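PDB 4WXJ: glutamate receptor IIB from Drosophila melanogaster, which probably forms glutamate-gated cation channels of the postsynaptic muscle membrane, its extracellular ligand-binding domain, the part present here, closing around L-glutamate. Local coordinates for residues 16-28 with 35-47. Residues are numbered along the deposited sequence; the frame is centred on the assembly and turned at random.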
ATOM      1  N   ARG A  16       5.468   5.579  -6.300  1.00 22.10           N
ATOM      2  CA  ARG A  16       5.410   6.617  -5.281  1.00 19.85           C
ATOM      3  C   ARG A  16       6.492   6.362  -4.245  1.00 23.33           C
ATOM      4  O   ARG A  16       6.912   5.222  -4.044  1.00 20.56           O
ATOM      5  CB  ARG A  16       4.030   6.660  -4.616  1.00 19.62           C
ATOM      6  CG  ARG A  16       3.696   5.424  -3.790  1.00 24.40           C
ATOM      7  CD  ARG A  16       2.303   5.518  -3.179  1.00 24.74           C
ATOM      8  NE  ARG A  16       2.153   6.689  -2.317  1.00 25.32           N
ATOM      9  CZ  ARG A  16       2.540   6.747  -1.044  1.00 24.88           C
ATOM     10  NH1 ARG A  16       3.111   5.699  -0.463  1.00 21.57           N
ATOM     11  NH2 ARG A  16       2.357   7.861  -0.349  1.00 30.71           N
ATOM     12  N   VAL A  17       6.947   7.425  -3.595  1.00 25.56           N
ATOM     13  CA  VAL A  17       7.988   7.309  -2.583  1.00 25.05           C
ATOM     14  C   VAL A  17       7.398   6.805  -1.274  1.00 21.14           C
ATOM     15  O   VAL A  17       6.516   7.433  -0.691  1.00 24.01           O
ATOM     16  CB  VAL A  17       8.698   8.655  -2.355  1.00 30.71           C
ATOM     17  CG1 VAL A  17       9.703   8.552  -1.212  1.00 26.60           C
ATOM     18  CG2 VAL A  17       9.391   9.103  -3.636  1.00 25.25           C
ATOM     19  N   GLY A  18       7.895   5.663  -0.817  1.00 24.67           N
ATOM     20  CA  GLY A  18       7.420   5.058   0.411  1.00 25.65           C
ATOM     21  C   GLY A  18       8.140   3.754   0.671  1.00 29.98           C
ATOM     22  O   GLY A  18       8.046   2.813  -0.116  1.00 24.43           O
ATOM     23  N   LYS A  19       8.871   3.702   1.777  1.00 30.08           N
ATOM     24  CA  LYS A  19       9.660   2.528   2.112  1.00 22.38           C
ATOM     25  C   LYS A  19       8.758   1.397   2.589  1.00 19.34           C
ATOM     26  O   LYS A  19       7.682   1.653   3.128  1.00 19.17           O
ATOM     27  CB  LYS A  19      10.690   2.869   3.185  1.00 33.22           C
ATOM     28  CG  LYS A  19      11.753   3.851   2.726  1.00 30.31           C
ATOM     29  CD  LYS A  19      12.653   4.266   3.876  1.00 43.57           C
ATOM     30  CE  LYS A  19      13.785   5.160   3.400  1.00 54.84           C
ATOM     31  NZ  LYS A  19      14.570   5.718   4.538  1.00 53.56           N
ATOM     32  N   PRO A  20       9.196   0.141   2.406  1.00 21.86           N
ATOM     33  CA  PRO A  20      10.450  -0.295   1.781  1.00 20.44           C
ATOM     34  C   PRO A  20      10.331  -0.575   0.282  1.00 26.46           C
ATOM     35  O   PRO A  20      11.198  -1.236  -0.288  1.00 28.64           O
ATOM     36  CB  PRO A  20      10.773  -1.579   2.542  1.00 21.70           C
ATOM     37  CG  PRO A  20       9.434  -2.157   2.845  1.00 21.00           C
ATOM     38  CD  PRO A  20       8.492  -0.989   3.041  1.00 29.06           C
ATOM     39  N   TYR A  21       9.277  -0.070  -0.349  1.00 21.46           N
ATOM     40  CA  TYR A  21       8.990  -0.414  -1.738  1.00 23.64           C
ATOM     41  C   TYR A  21       9.790   0.429  -2.723  1.00 27.04           C
ATOM     42  O   TYR A  21      10.338  -0.092  -3.694  1.00 21.85           O
ATOM     43  CB  TYR A  21       7.493  -0.260  -2.014  1.00 26.44           C
ATOM     44  CG  TYR A  21       6.637  -1.021  -1.031  1.00 22.36           C
ATOM     45  CD1 TYR A  21       6.389  -2.377  -1.200  1.00 19.11           C
ATOM     46  CD2 TYR A  21       6.088  -0.387   0.075  1.00 19.08           C
ATOM     47  CE1 TYR A  21       5.613  -3.078  -0.298  1.00 24.85           C
ATOM     48  CE2 TYR A  21       5.312  -1.080   0.981  1.00 25.07           C
ATOM     49  CZ  TYR A  21       5.081  -2.427   0.793  1.00 21.56           C
ATOM     50  OH  TYR A  21       4.303  -3.121   1.690  1.00 25.70           O
ATOM     51  N   PHE A  22       9.858   1.730  -2.466  1.00 23.71           N
ATOM     52  CA  PHE A  22      10.506   2.658  -3.383  1.00 23.40           C
ATOM     53  C   PHE A  22      10.925   3.922  -2.645  1.00 20.19           C
ATOM     54  O   PHE A  22      10.100   4.584  -2.019  1.00 22.23           O
ATOM     55  CB  PHE A  22       9.563   3.000  -4.538  1.00 20.11           C
ATOM     56  CG  PHE A  22      10.200   3.804  -5.631  1.00 24.52           C
ATOM     57  CD1 PHE A  22      10.163   5.189  -5.605  1.00 31.96           C
ATOM     58  CD2 PHE A  22      10.823   3.176  -6.694  1.00 28.05           C
ATOM     59  CE1 PHE A  22      10.744   5.929  -6.614  1.00 29.43           C
ATOM     60  CE2 PHE A  22      11.405   3.910  -7.707  1.00 25.56           C
ATOM     61  CZ  PHE A  22      11.363   5.289  -7.668  1.00 30.04           C
ATOM     62  N   SER A  23      12.212   4.248  -2.712  1.00 23.77           N
ATOM     63  CA  SER A  23      12.723   5.439  -2.045  1.00 33.56           C
ATOM     64  C   SER A  23      14.032   5.910  -2.667  1.00 27.46           C
ATOM     65  O   SER A  23      14.674   5.185  -3.428  1.00 24.06           O
ATOM     66  CB  SER A  23      12.927   5.172  -0.554  1.00 27.44           C
ATOM     67  OG  SER A  23      13.873   4.140  -0.346  1.00 29.40           O
ATOM     68  N   TRP A  24      14.419   7.133  -2.327  1.00 31.14           N
ATOM     69  CA  TRP A  24      15.641   7.724  -2.851  1.00 25.81           C
ATOM     70  C   TRP A  24      16.861   7.161  -2.138  1.00 26.99           C
ATOM     71  O   TRP A  24      16.950   7.204  -0.912  1.00 28.53           O
ATOM     72  CB  TRP A  24      15.601   9.245  -2.706  1.00 31.01           C
ATOM     73  CG  TRP A  24      14.542   9.890  -3.541  1.00 35.91           C
ATOM     74  CD1 TRP A  24      13.236  10.085  -3.202  1.00 41.85           C
ATOM     75  CD2 TRP A  24      14.699  10.423  -4.860  1.00 42.16           C
ATOM     76  NE1 TRP A  24      12.569  10.709  -4.229  1.00 38.79           N
ATOM     77  CE2 TRP A  24      13.445  10.926  -5.258  1.00 47.60           C
ATOM     78  CE3 TRP A  24      15.778  10.524  -5.744  1.00 44.92           C
ATOM     79  CZ2 TRP A  24      13.240  11.522  -6.501  1.00 45.43           C
ATOM     80  CZ3 TRP A  24      15.573  11.115  -6.977  1.00 53.37           C
ATOM     81  CH2 TRP A  24      14.315  11.607  -7.344  1.00 47.73           C
ATOM     82  N   ARG A  25      17.796   6.625  -2.914  1.00 24.38           N
ATOM     83  CA  ARG A  25      19.038   6.113  -2.354  1.00 40.85           C
ATOM     84  C   ARG A  25      19.862   7.238  -1.749  1.00 46.77           C
ATOM     85  O   ARG A  25      19.937   8.337  -2.302  1.00 33.66           O
ATOM     86  CB  ARG A  25      19.861   5.393  -3.422  1.00 41.73           C
ATOM     87  CG  ARG A  25      19.365   4.000  -3.755  1.00 48.96           C
ATOM     88  CD  ARG A  25      20.222   3.365  -4.833  1.00 46.51           C
ATOM     89  NE  ARG A  25      21.597   3.144  -4.393  1.00 48.13           N
ATOM     90  CZ  ARG A  25      22.599   2.805  -5.199  1.00 53.93           C
ATOM     91  NH1 ARG A  25      22.392   2.646  -6.501  1.00 51.80           N
ATOM     92  NH2 ARG A  25      23.815   2.626  -4.703  1.00 51.55           N
ATOM     93  N   GLU A  26      20.466   6.956  -0.601  1.00 58.64           N
ATOM     94  CA  GLU A  26      21.437   7.856  -0.001  1.00 61.39           C
ATOM     95  C   GLU A  26      22.655   7.959  -0.916  1.00 65.44           C
ATOM     96  O   GLU A  26      23.229   6.942  -1.310  1.00 69.75           O
ATOM     97  CB  GLU A  26      21.829   7.351   1.392  1.00 54.11           C
ATOM     98  CG  GLU A  26      23.144   7.886   1.956  1.00 56.62           C
ATOM     99  CD  GLU A  26      23.659   7.041   3.110  1.00 61.62           C
ATOM    100  OE1 GLU A  26      24.858   6.675   3.104  1.00 63.86           O
ATOM    101  OE2 GLU A  26      22.860   6.737   4.025  1.00 61.00           O
ATOM    102  N   GLU A  27      23.042   9.187  -1.252  1.00 59.61           N
ATOM    103  CA  GLU A  27      24.202   9.419  -2.107  1.00 62.64           C
ATOM    104  C   GLU A  27      25.351  10.013  -1.287  1.00 64.93           C
ATOM    105  O   GLU A  27      25.139  10.959  -0.526  1.00 71.07           O
ATOM    106  CB  GLU A  27      23.839  10.342  -3.273  1.00 65.73           C
ATOM    107  CG  GLU A  27      23.092  11.608  -2.885  1.00 74.24           C
ATOM    108  CD  GLU A  27      22.677  12.429  -4.093  1.00 82.56           C
ATOM    109  OE1 GLU A  27      23.082  12.075  -5.222  1.00 86.14           O
ATOM    110  OE2 GLU A  27      21.942  13.423  -3.916  1.00 83.96           O
ATOM    111  N   PRO A  28      26.569   9.449  -1.421  1.00 67.90           N
ATOM    112  CA  PRO A  28      27.719   9.975  -0.673  1.00 69.49           C
ATOM    113  C   PRO A  28      27.987  11.456  -0.936  1.00 68.28           C
ATOM    114  O   PRO A  28      28.247  11.830  -2.080  1.00 71.70           O
ATOM    115  CB  PRO A  28      28.887   9.121  -1.175  1.00 66.41           C
ATOM    116  CG  PRO A  28      28.265   7.862  -1.636  1.00 65.93           C
ATOM    117  CD  PRO A  28      26.930   8.245  -2.192  1.00 67.89           C
ATOM    118  N   GLY A  35      19.122   8.292 -13.283  1.00 34.60           N
ATOM    119  CA  GLY A  35      18.145   7.350 -13.793  1.00 41.86           C
ATOM    120  C   GLY A  35      17.610   6.420 -12.722  1.00 42.60           C
ATOM    121  O   GLY A  35      17.414   6.823 -11.575  1.00 37.22           O
ATOM    122  N   ASN A  36      17.380   5.166 -13.101  1.00 38.91           N
ATOM    123  CA  ASN A  36      16.826   4.173 -12.189  1.00 37.05           C
ATOM    124  C   ASN A  36      17.746   3.892 -11.006  1.00 34.63           C
ATOM    125  O   ASN A  36      17.310   3.369  -9.982  1.00 34.93           O
ATOM    126  CB  ASN A  36      16.541   2.872 -12.939  1.00 34.60           C
ATOM    127  CG  ASN A  36      15.475   3.038 -14.005  1.00 35.23           C
ATOM    128  OD1 ASN A  36      14.587   3.879 -13.884  1.00 43.53           O
ATOM    129  ND2 ASN A  36      15.557   2.229 -15.055  1.00 38.27           N
ATOM    130  N   GLU A  37      19.018   4.247 -11.151  1.00 30.79           N
ATOM    131  CA  GLU A  37      20.010   3.997 -10.113  1.00 33.08           C
ATOM    132  C   GLU A  37      19.814   4.923  -8.906  1.00 24.13           C
ATOM    133  O   GLU A  37      20.430   4.725  -7.861  1.00 27.61           O
ATOM    134  CB  GLU A  37      21.424   4.155 -10.692  1.00 47.69           C
ATOM    135  CG  GLU A  37      22.552   3.851  -9.709  1.00 68.92           C
ATOM    136  CD  GLU A  37      23.909   3.708 -10.379  1.00 78.61           C
ATOM    137  OE1 GLU A  37      23.980   3.785 -11.624  1.00 78.69           O
ATOM    138  OE2 GLU A  37      24.910   3.519  -9.655  1.00 79.94           O
ATOM    139  N   ARG A  38      18.949   5.925  -9.044  1.00 26.53           N
ATOM    140  CA  ARG A  38      18.645   6.834  -7.938  1.00 32.68           C
ATOM    141  C   ARG A  38      17.822   6.176  -6.833  1.00 40.79           C
ATOM    142  O   ARG A  38      17.748   6.689  -5.713  1.00 30.19           O
ATOM    143  CB  ARG A  38      17.885   8.059  -8.447  1.00 32.76           C
ATOM    144  CG  ARG A  38      18.708   9.017  -9.281  1.00 32.75           C
ATOM    145  CD  ARG A  38      17.814  10.053  -9.939  1.00 40.54           C
ATOM    146  NE  ARG A  38      16.923   9.449 -10.925  1.00 36.82           N
ATOM    147  CZ  ARG A  38      15.921  10.085 -11.526  1.00 37.37           C
ATOM    148  NH1 ARG A  38      15.668  11.355 -11.241  1.00 36.80           N
ATOM    149  NH2 ARG A  38      15.169   9.447 -12.411  1.00 34.49           N
ATOM    150  N   PHE A  39      17.204   5.042  -7.153  1.00 29.93           N
ATOM    151  CA  PHE A  39      16.166   4.467  -6.300  1.00 26.26           C
ATOM    152  C   PHE A  39      16.488   3.064  -5.801  1.00 22.01           C
ATOM    153  O   PHE A  39      17.328   2.364  -6.367  1.00 28.46           O
ATOM    154  CB  PHE A  39      14.843   4.435  -7.060  1.00 23.20           C
ATOM    155  CG  PHE A  39      14.516   5.722  -7.755  1.00 24.40           C
ATOM    156  CD1 PHE A  39      14.215   6.859  -7.026  1.00 31.57           C
ATOM    157  CD2 PHE A  39      14.492   5.792  -9.138  1.00 28.66           C
ATOM    158  CE1 PHE A  39      13.905   8.045  -7.661  1.00 26.64           C
ATOM    159  CE2 PHE A  39      14.182   6.975  -9.781  1.00 31.36           C
ATOM    160  CZ  PHE A  39      13.887   8.102  -9.041  1.00 25.94           C
ATOM    161  N   GLU A  40      15.796   2.667  -4.736  1.00 29.13           N
ATOM    162  CA  GLU A  40      15.937   1.336  -4.161  1.00 27.93           C
ATOM    163  C   GLU A  40      14.635   0.921  -3.486  1.00 20.56           C
ATOM    164  O   GLU A  40      13.766   1.755  -3.229  1.00 21.39           O
ATOM    165  CB  GLU A  40      17.087   1.299  -3.155  1.00 36.67           C
ATOM    166  CG  GLU A  40      16.856   2.151  -1.914  1.00 36.18           C
ATOM    167  CD  GLU A  40      18.036   2.122  -0.962  1.00 39.43           C
ATOM    168  OE1 GLU A  40      19.009   1.389  -1.238  1.00 40.33           O
ATOM    169  OE2 GLU A  40      17.991   2.832   0.064  1.00 40.24           O
ATOM    170  N   GLY A  41      14.511  -0.370  -3.199  1.00 22.08           N
ATOM    171  CA  GLY A  41      13.344  -0.893  -2.510  1.00 26.48           C
ATOM    172  C   GLY A  41      12.810  -2.161  -3.141  1.00 22.71           C
ATOM    173  O   GLY A  41      13.273  -2.588  -4.200  1.00 20.23           O
ATOM    174  N   TYR A  42      11.831  -2.759  -2.469  1.00 24.32           N
ATOM    175  CA  TYR A  42      11.190  -3.987  -2.928  1.00 24.86           C
ATOM    176  C   TYR A  42      10.712  -3.873  -4.372  1.00 22.36           C
ATOM    177  O   TYR A  42      10.955  -4.764  -5.186  1.00 25.76           O
ATOM    178  CB  TYR A  42      10.007  -4.329  -2.016  1.00 21.80           C
ATOM    179  CG  TYR A  42       9.224  -5.547  -2.451  1.00 22.14           C
ATOM    180  CD1 TYR A  42       8.249  -5.455  -3.436  1.00 19.35           C
ATOM    181  CD2 TYR A  42       9.454  -6.786  -1.871  1.00 19.81           C
ATOM    182  CE1 TYR A  42       7.537  -6.563  -3.839  1.00 25.20           C
ATOM    183  CE2 TYR A  42       8.741  -7.900  -2.264  1.00 21.96           C
ATOM    184  CZ  TYR A  42       7.786  -7.783  -3.250  1.00 19.77           C
ATOM    185  OH  TYR A  42       7.074  -8.888  -3.646  1.00 19.02           O
ATOM    186  N   ALA A  43      10.026  -2.777  -4.680  1.00 26.37           N
ATOM    187  CA  ALA A  43       9.446  -2.588  -6.003  1.00 20.91           C
ATOM    188  C   ALA A  43      10.534  -2.385  -7.050  1.00 24.03           C
ATOM    189  O   ALA A  43      10.368  -2.773  -8.204  1.00 23.77           O
ATOM    190  CB  ALA A  43       8.490  -1.411  -5.998  1.00 19.83           C
ATOM    191  N   VAL A  44      11.645  -1.778  -6.647  1.00 22.32           N
ATOM    192  CA  VAL A  44      12.765  -1.575  -7.559  1.00 21.06           C
ATOM    193  C   VAL A  44      13.372  -2.922  -7.946  1.00 25.93           C
ATOM    194  O   VAL A  44      13.573  -3.201  -9.127  1.00 28.32           O
ATOM    195  CB  VAL A  44      13.848  -0.672  -6.938  1.00 23.55           C
ATOM    196  CG1 VAL A  44      15.045  -0.535  -7.877  1.00 22.09           C
ATOM    197  CG2 VAL A  44      13.272   0.700  -6.614  1.00 24.29           C
ATOM    198  N   ASP A  45      13.661  -3.752  -6.948  1.00 28.01           N
ATOM    199  CA  ASP A  45      14.187  -5.090  -7.196  1.00 29.12           C
ATOM    200  C   ASP A  45      13.250  -5.918  -8.075  1.00 29.79           C
ATOM    201  O   ASP A  45      13.704  -6.628  -8.971  1.00 28.12           O
ATOM    202  CB  ASP A  45      14.425  -5.828  -5.875  1.00 23.21           C
ATOM    203  CG  ASP A  45      15.591  -5.262  -5.083  1.00 34.64           C
ATOM    204  OD1 ASP A  45      16.354  -4.438  -5.631  1.00 27.02           O
ATOM    205  OD2 ASP A  45      15.746  -5.657  -3.907  1.00 26.70           O
ATOM    206  N   LEU A  46      11.947  -5.826  -7.820  1.00 26.58           N
ATOM    207  CA  LEU A  46      10.980  -6.664  -8.524  1.00 22.27           C
ATOM    208  C   LEU A  46      10.867  -6.275  -9.999  1.00 25.58           C
ATOM    209  O   LEU A  46      10.671  -7.136 -10.856  1.00 28.61           O
ATOM    210  CB  LEU A  46       9.608  -6.585  -7.849  1.00 27.94           C
ATOM    211  CG  LEU A  46       8.492  -7.413  -8.495  1.00 19.69           C
ATOM    212  CD1 LEU A  46       8.884  -8.883  -8.616  1.00 30.53           C
ATOM    213  CD2 LEU A  46       7.197  -7.274  -7.710  1.00 28.52           C
ATOM    214  N   ILE A  47      10.990  -4.985 -10.294  1.00 30.18           N
ATOM    215  CA  ILE A  47      10.947  -4.522 -11.679  1.00 32.43           C
ATOM    216  C   ILE A  47      12.220  -4.943 -12.411  1.00 22.73           C
ATOM    217  O   ILE A  47      12.169  -5.330 -13.578  1.00 31.07           O
ATOM    218  CB  ILE A  47      10.777  -2.988 -11.768  1.00 24.64           C
ATOM    219  CG1 ILE A  47       9.397  -2.564 -11.253  1.00 23.61           C
ATOM    220  CG2 ILE A  47      10.973  -2.499 -13.204  1.00 28.26           C
ATOM    221  CD1 ILE A  47       8.219  -3.046 -12.092  1.00 28.55           C
TER
HETATM  222  O   HOH W   1      12.770   1.732  -0.144  1.00 21.21           O
HETATM  223  O   HOH W   2      16.248   4.949   0.295  1.00 36.05           O
HETATM  224  O   HOH W   3      19.261   8.844  -4.885  1.00 25.13           O
HETATM  225  O   HOH W   4      21.987   2.799  -1.673  1.00 38.24           O
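The ring of Phe-39 sits between Phe-22 and Trp-24. It turns its edge to the face of the indole, planes 63° apart, with CE1 of Phe-39 3.6 Å from CZ3 of Trp-24. The Phe-22 ring lies obliquely against the Phe-39 ring, the planes inclined at 33°, while CB of Arg-38 lies over the centre of one face of Phe-39. Phe-22, its ring swung opposite the backbone nitrogen (chi1 -172°), sets CD2 3.5 Å from CG2 of Val-44, and Phe-60 of strand 57-62 meets both phenylalanines. Replacing Phe-39 by an alanine is likely to open a gap between Phe-22 and Trp-24 and leave the indole face without its aromatic neighbour. Beside this cluster the backbones pair antiparallel: Ser-23 and Glu-40 exchange N-H...O bonds, and Arg-25 N reaches Arg-38 O at 2.8 Å. At the start of helix 42-54, Tyr-42 N binds Pro-20 O at 2.7 Å and Ala-43 N binds Tyr-21 O. Gly-41, the N-cap residue, lies so close to these carbonyls that a CB would strike Tyr-21 O. Outward, the Arg-25 side chain crosses Glu-40, Arg-25 CG to Glu-40 CB 3.6 Å, and its bend at chi3 takes NH1 to a weak bond with Glu-37 O at 3.2 Å; Tyr-33 adds a cation-pi contact. One water joins Ser-23 OG, Trp-24 O and Glu-40 OE2, and another joins Arg-25 O to Arg-38 O. The Tyr-21 hydroxyl is hydrogen-bonded to Asn-203, and its side chain touches glutamate-binding Asp-96. This two-stranded hairpin leading into a helix belongs to the periplasmic-binding-protein-like ligand-binding domain of ionotropic glutamate receptors, with Tyr-21 near the bound glutamate.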